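Local coordinates for protein probable branched-chain-amino-acid aminotransferase (Thermotoga maritima MSB8, PDB 3CSW) that probably transfers amino groups between leucine, isoleucine or valine and 2-oxoglutarate as a pyridoxal-phosphate-dependent, class-IV aminotransferase, at residues Leu116-Ile129 / Leu237-Asn251. Residues are numbered along the deposited sequence; the frame is centred on the assembly and turned at random.
Sequences LNIPDLETGVEVKI and LTHTSAGVVPVRRLN. With PLP (pyridoxal-5'-phosphate), chain E.
V127 sits at the tight end of this contact: its CG2 lies 3.7 Å from both L250 CD1 and V247 CG1, while its CG1 meets L237 CD1, the two side chains running past each other in opposite directions. V125 continues this apolar face, its CG1 meeting V245 CG1 at about a right angle. Parallel backbone pairing holds the strands: V127 N takes R249 O at 3.0 Å, nearly along the C=O axis, and V127 O accepts N251 N. A beta bulge at R248 shifts the register by one, and V125 O receives R248 N (2.9 Å) plus a weak bond from R249 N. With CG anti to the carbonyl carbon (chi1 -75°), the N251 amide turns back across K128 and offers an OD1 lone pair to I129 N at 2.9 Å. With an alanine in its place, I129 N would probably lose this acceptor. On the opposite, more open face, E126, modelled in two conformers, makes in this one a weak and somewhat doubtful salt bridge, OE1 to R249 NH1 at 3.4 Å. The run 117-121 is poorly ordered and partly or wholly exposed, although L121 CD1 still reaches both methyls of V245. T240, at the hairpin between strands 234-239 and 243-247, binds the cofactor phosphate through N and OG1. Strand 125-129 lies between 164-168 and 249-250, crossing 243-247 of the neighbouring sheet at 76°; helix 226-230 packs against L250, and helix 262-276 against P246.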
loop_
_atom_site.group_PDB
_atom_site.type_symbol
_atom_site.label_atom_id
_atom_site.label_comp_id
_atom_site.label_asym_id
_atom_site.label_seq_id
_atom_site.Cartn_x
_atom_site.Cartn_y
_atom_site.Cartn_z
ATOM N N LEU A 116 -32.465 -25.859 -1.847
ATOM C CA LEU A 116 -31.052 -25.978 -1.510
ATOM C C LEU A 116 -30.611 -27.352 -1.973
ATOM O O LEU A 116 -31.017 -28.383 -1.405
ATOM C CB LEU A 116 -30.824 -25.840 -0.001
ATOM C CG LEU A 116 -29.370 -25.902 0.487
ATOM C CD1 LEU A 116 -28.660 -24.606 0.181
ATOM C CD2 LEU A 116 -29.299 -26.200 1.973
ATOM N N ASN A 117 -29.810 -27.377 -3.028
ATOM C CA ASN A 117 -29.271 -28.632 -3.535
ATOM C C ASN A 117 -27.782 -28.622 -3.223
ATOM O O ASN A 117 -26.971 -28.032 -3.945
ATOM C CB ASN A 117 -29.599 -28.830 -5.027
ATOM C CG ASN A 117 -31.028 -29.363 -5.250
ATOM O OD1 ASN A 117 -31.477 -30.280 -4.558
ATOM N ND2 ASN A 117 -31.735 -28.789 -6.216
ATOM N N ILE A 118 -27.465 -29.257 -2.099
ATOM C CA ILE A 118 -26.136 -29.253 -1.527
ATOM C C ILE A 118 -25.446 -30.566 -1.888
ATOM O O ILE A 118 -25.956 -31.637 -1.553
ATOM C CB ILE A 118 -26.219 -29.054 0.021
ATOM C CG1 ILE A 118 -24.844 -28.739 0.593
ATOM C CG2 ILE A 118 -26.884 -30.272 0.724
ATOM C CD1 ILE A 118 -24.245 -27.449 0.023
ATOM N N PRO A 119 -24.293 -30.492 -2.581
ATOM C CA PRO A 119 -23.592 -31.703 -3.034
ATOM C C PRO A 119 -22.744 -32.412 -1.963
ATOM O O PRO A 119 -22.564 -31.886 -0.858
ATOM C CB PRO A 119 -22.698 -31.176 -4.161
ATOM C CG PRO A 119 -22.406 -29.754 -3.781
ATOM C CD PRO A 119 -23.584 -29.260 -2.986
ATOM N N ASP A 120 -22.239 -33.599 -2.304
ATOM C CA ASP A 120 -21.380 -34.374 -1.402
ATOM C C ASP A 120 -19.944 -33.885 -1.540
ATOM O O ASP A 120 -19.272 -34.149 -2.542
ATOM C CB ASP A 120 -21.460 -35.884 -1.690
ATOM C CG ASP A 120 -20.676 -36.731 -0.666
ATOM O OD1 ASP A 120 -20.587 -36.335 0.526
ATOM O OD2 ASP A 120 -20.156 -37.803 -1.057
ATOM N N LEU A 121 -19.490 -33.173 -0.515
ATOM C CA LEU A 121 -18.170 -32.583 -0.508
ATOM C C LEU A 121 -17.234 -33.350 0.426
ATOM O O LEU A 121 -16.218 -32.823 0.850
ATOM C CB LEU A 121 -18.275 -31.103 -0.100
ATOM C CG LEU A 121 -19.274 -30.228 -0.886
ATOM C CD1 LEU A 121 -19.294 -28.825 -0.340
ATOM C CD2 LEU A 121 -18.987 -30.189 -2.386
ATOM N N GLU A 122 -17.557 -34.606 0.728
ATOM C CA GLU A 122 -16.720 -35.423 1.615
ATOM C C GLU A 122 -15.344 -35.664 0.989
ATOM O O GLU A 122 -14.347 -35.745 1.693
ATOM C CB GLU A 122 -17.405 -36.765 1.946
ATOM N N THR A 123 -15.308 -35.778 -0.335
ATOM C CA THR A 123 -14.068 -35.941 -1.106
ATOM C C THR A 123 -13.163 -34.663 -1.249
ATOM O O THR A 123 -12.051 -34.728 -1.776
ATOM C CB THR A 123 -14.419 -36.453 -2.519
ATOM O OG1 THR A 123 -13.236 -36.496 -3.328
ATOM C CG2 THR A 123 -15.460 -35.536 -3.191
ATOM N N GLY A 124 -13.634 -33.513 -0.794
ATOM C CA GLY A 124 -12.841 -32.279 -0.859
ATOM C C GLY A 124 -13.011 -31.502 -2.158
ATOM O O GLY A 124 -13.451 -32.048 -3.176
ATOM N N VAL A 125 -12.683 -30.213 -2.129
ATOM C CA VAL A 125 -12.804 -29.383 -3.327
ATOM C C VAL A 125 -11.434 -28.809 -3.706
ATOM O O VAL A 125 -10.471 -28.888 -2.913
ATOM C CB VAL A 125 -13.840 -28.229 -3.122
ATOM C CG1 VAL A 125 -15.225 -28.789 -2.746
ATOM C CG2 VAL A 125 -13.348 -27.193 -2.070
ATOM N N GLU A 126 -11.365 -28.304 -4.938
ATOM C CA GLU A 126 -10.217 -27.537 -5.464
ATOM C C GLU A 126 -10.493 -26.046 -5.310
ATOM O O GLU A 126 -11.594 -25.588 -5.592
ATOM C CB GLU A 126 -10.009 -27.824 -6.962
ATOM C CG GLU A 126 -9.059 -26.851 -7.730
ATOM C CD GLU A 126 -7.571 -27.122 -7.509
ATOM O OE1 GLU A 126 -7.213 -28.285 -7.289
ATOM O OE2 GLU A 126 -6.759 -26.191 -7.597
ATOM N N VAL A 127 -9.494 -25.287 -4.856
ATOM C CA VAL A 127 -9.569 -23.828 -4.795
ATOM C C VAL A 127 -8.282 -23.280 -5.427
ATOM O O VAL A 127 -7.252 -23.981 -5.518
ATOM C CB VAL A 127 -9.747 -23.261 -3.347
ATOM C CG1 VAL A 127 -10.982 -23.817 -2.708
ATOM C CG2 VAL A 127 -8.548 -23.572 -2.469
ATOM N N LYS A 128 -8.333 -22.034 -5.875
ATOM C CA LYS A 128 -7.160 -21.384 -6.439
ATOM C C LYS A 128 -7.016 -19.978 -5.896
ATOM O O LYS A 128 -8.017 -19.343 -5.558
ATOM C CB LYS A 128 -7.263 -21.345 -7.970
ATOM C CG LYS A 128 -7.177 -22.687 -8.585
ATOM C CD LYS A 128 -7.374 -22.662 -10.071
ATOM C CE LYS A 128 -7.406 -24.076 -10.607
ATOM N NZ LYS A 128 -7.265 -24.060 -12.079
ATOM N N ILE A 129 -5.777 -19.483 -5.823
ATOM C CA ILE A 129 -5.512 -18.065 -5.479
ATOM C C ILE A 129 -6.127 -17.170 -6.580
ATOM O O ILE A 129 -5.883 -17.370 -7.767
ATOM C CB ILE A 129 -3.971 -17.751 -5.303
ATOM C CG1 ILE A 129 -3.329 -18.639 -4.221
ATOM C CG2 ILE A 129 -3.724 -16.289 -4.918
ATOM C CD1 ILE A 129 -4.007 -18.567 -2.842
ATOM N N LEU A 237 -13.080 -24.496 3.866
ATOM C CA LEU A 237 -13.886 -23.306 3.684
ATOM C C LEU A 237 -15.157 -23.400 4.505
ATOM O O LEU A 237 -15.624 -24.497 4.823
ATOM C CB LEU A 237 -14.281 -23.133 2.215
ATOM C CG LEU A 237 -13.199 -23.240 1.149
ATOM C CD1 LEU A 237 -13.823 -23.200 -0.256
ATOM C CD2 LEU A 237 -12.124 -22.152 1.352
ATOM N N THR A 238 -15.734 -22.249 4.831
ATOM C CA THR A 238 -17.022 -22.204 5.513
ATOM C C THR A 238 -17.958 -21.215 4.805
ATOM O O THR A 238 -17.571 -20.100 4.505
ATOM C CB THR A 238 -16.857 -21.800 7.024
ATOM O OG1 THR A 238 -16.348 -20.464 7.127
ATOM C CG2 THR A 238 -15.912 -22.746 7.754
ATOM N N HIS A 239 -19.189 -21.627 4.538
ATOM C CA HIS A 239 -20.212 -20.717 4.019
ATOM C C HIS A 239 -21.613 -21.253 4.328
ATOM O O HIS A 239 -21.782 -22.425 4.586
ATOM C CB HIS A 239 -20.017 -20.415 2.513
ATOM C CG HIS A 239 -20.109 -21.608 1.610
ATOM N ND1 HIS A 239 -21.227 -21.883 0.841
ATOM C CD2 HIS A 239 -19.210 -22.579 1.325
ATOM C CE1 HIS A 239 -21.012 -22.977 0.133
ATOM N NE2 HIS A 239 -19.802 -23.423 0.408
ATOM N N THR A 240 -22.609 -20.377 4.294
ATOM C CA THR A 240 -23.963 -20.705 4.711
ATOM C C THR A 240 -24.543 -22.008 4.130
ATOM O O THR A 240 -25.033 -22.871 4.879
ATOM C CB THR A 240 -24.954 -19.521 4.414
ATOM O OG1 THR A 240 -24.742 -18.451 5.352
ATOM C CG2 THR A 240 -26.381 -19.974 4.538
ATOM N N SER A 241 -24.489 -22.154 2.806
ATOM C CA SER A 241 -25.216 -23.241 2.166
ATOM C C SER A 241 -24.687 -24.607 2.526
ATOM O O SER A 241 -25.483 -25.504 2.775
ATOM C CB SER A 241 -25.296 -23.061 0.634
ATOM O OG SER A 241 -24.015 -22.956 0.045
ATOM N N ALA A 242 -23.366 -24.743 2.618
ATOM C CA ALA A 242 -22.720 -26.034 2.743
ATOM C C ALA A 242 -22.090 -26.323 4.105
ATOM O O ALA A 242 -21.837 -27.474 4.406
ATOM C CB ALA A 242 -21.665 -26.190 1.629
ATOM N N GLY A 243 -21.841 -25.310 4.932
ATOM C CA GLY A 243 -21.205 -25.528 6.239
ATOM C C GLY A 243 -19.686 -25.626 6.105
ATOM O O GLY A 243 -19.067 -24.709 5.578
ATOM N N VAL A 244 -19.092 -26.733 6.556
ATOM C CA VAL A 244 -17.635 -26.952 6.428
ATOM C C VAL A 244 -17.326 -27.680 5.121
ATOM O O VAL A 244 -17.897 -28.721 4.854
ATOM C CB VAL A 244 -17.055 -27.741 7.623
ATOM C CG1 VAL A 244 -15.581 -28.136 7.371
ATOM C CG2 VAL A 244 -17.203 -26.953 8.907
ATOM N N VAL A 245 -16.433 -27.111 4.310
ATOM C CA VAL A 245 -16.078 -27.649 3.012
ATOM C C VAL A 245 -14.574 -27.939 2.991
ATOM O O VAL A 245 -13.757 -27.016 2.969
ATOM C CB VAL A 245 -16.503 -26.685 1.859
ATOM C CG1 VAL A 245 -16.163 -27.270 0.486
ATOM C CG2 VAL A 245 -18.024 -26.385 1.937
ATOM N N PRO A 246 -14.193 -29.227 2.997
ATOM C CA PRO A 246 -12.775 -29.568 2.997
ATOM C C PRO A 246 -12.113 -29.228 1.677
ATOM O O PRO A 246 -12.738 -29.392 0.625
ATOM C CB PRO A 246 -12.764 -31.097 3.199
ATOM C CG PRO A 246 -14.120 -31.493 3.441
ATOM C CD PRO A 246 -15.037 -30.428 2.982
ATOM N N VAL A 247 -10.868 -28.755 1.741
ATOM C CA VAL A 247 -10.107 -28.422 0.540
ATOM C C VAL A 247 -9.056 -29.494 0.336
ATOM O O VAL A 247 -8.155 -29.667 1.170
ATOM C CB VAL A 247 -9.427 -27.019 0.609
ATOM C CG1 VAL A 247 -8.489 -26.804 -0.602
ATOM C CG2 VAL A 247 -10.492 -25.866 0.718
ATOM N N ARG A 248 -9.165 -30.237 -0.762
ATOM C CA ARG A 248 -8.141 -31.251 -1.055
ATOM C C ARG A 248 -6.924 -30.736 -1.848
ATOM O O ARG A 248 -5.846 -31.341 -1.789
ATOM C CB ARG A 248 -8.751 -32.464 -1.734
ATOM C CG ARG A 248 -9.085 -32.315 -3.137
ATOM C CD ARG A 248 -9.416 -33.700 -3.771
ATOM N NE ARG A 248 -10.263 -33.416 -4.916
ATOM C CZ ARG A 248 -9.831 -32.895 -6.069
ATOM N NH1 ARG A 248 -8.531 -32.657 -6.276
ATOM N NH2 ARG A 248 -10.709 -32.615 -7.034
ATOM N N ARG A 249 -7.097 -29.608 -2.550
ATOM C CA ARG A 249 -6.043 -29.038 -3.381
ATOM C C ARG A 249 -6.162 -27.494 -3.514
ATOM O O ARG A 249 -7.245 -26.977 -3.760
ATOM C CB ARG A 249 -6.145 -29.701 -4.744
ATOM C CG ARG A 249 -4.995 -29.523 -5.670
ATOM C CD ARG A 249 -5.135 -30.572 -6.767
ATOM N NE ARG A 249 -3.946 -30.711 -7.596
ATOM C CZ ARG A 249 -3.792 -30.160 -8.801
ATOM N NH1 ARG A 249 -4.759 -29.409 -9.338
ATOM N NH2 ARG A 249 -2.658 -30.360 -9.483
ATOM N N LEU A 250 -5.051 -26.790 -3.286
ATOM C CA LEU A 250 -4.928 -25.359 -3.509
ATOM C C LEU A 250 -3.958 -25.176 -4.664
ATOM O O LEU A 250 -2.812 -25.580 -4.580
ATOM C CB LEU A 250 -4.397 -24.648 -2.249
ATOM C CG LEU A 250 -3.957 -23.184 -2.339
ATOM C CD1 LEU A 250 -5.108 -22.254 -2.766
ATOM C CD2 LEU A 250 -3.283 -22.740 -1.001
ATOM N N ASN A 251 -4.411 -24.552 -5.742
ATOM C CA ASN A 251 -3.600 -24.426 -6.943
ATOM C C ASN A 251 -3.136 -25.851 -7.335
ATOM O O ASN A 251 -3.981 -26.705 -7.611
ATOM C CB ASN A 251 -2.443 -23.414 -6.748
ATOM C CG ASN A 251 -2.901 -21.950 -6.768
ATOM O OD1 ASN A 251 -4.072 -21.637 -6.622
ATOM N ND2 ASN A 251 -1.954 -21.049 -6.957
HETATM N N1 PLP E . -16.906 -14.129 2.468
HETATM C C2 PLP E . -17.638 -13.501 1.465
HETATM C C2A PLP E . -16.909 -12.557 0.560
HETATM C C3 PLP E . -19.018 -13.767 1.327
HETATM O O3 PLP E . -19.742 -13.224 0.292
HETATM C C4 PLP E . -19.646 -14.672 2.216
HETATM C C4A PLP E . -21.099 -15.024 2.051
HETATM O O4A PLP E . -21.441 -15.896 1.230
HETATM C C5 PLP E . -18.884 -15.299 3.216
HETATM C C6 PLP E . -17.523 -15.009 3.335
HETATM C C5A PLP E . -19.444 -16.436 4.041
HETATM O O4P PLP E . -20.205 -15.927 5.127
HETATM P P PLP E . -21.405 -16.779 5.833
HETATM O O1P PLP E . -22.226 -15.852 6.752
HETATM O O2P PLP E . -20.811 -17.892 6.647
HETATM O O3P PLP E . -22.247 -17.325 4.687
HETATM O O HOH W 1 -3.686 -18.894 -8.757
#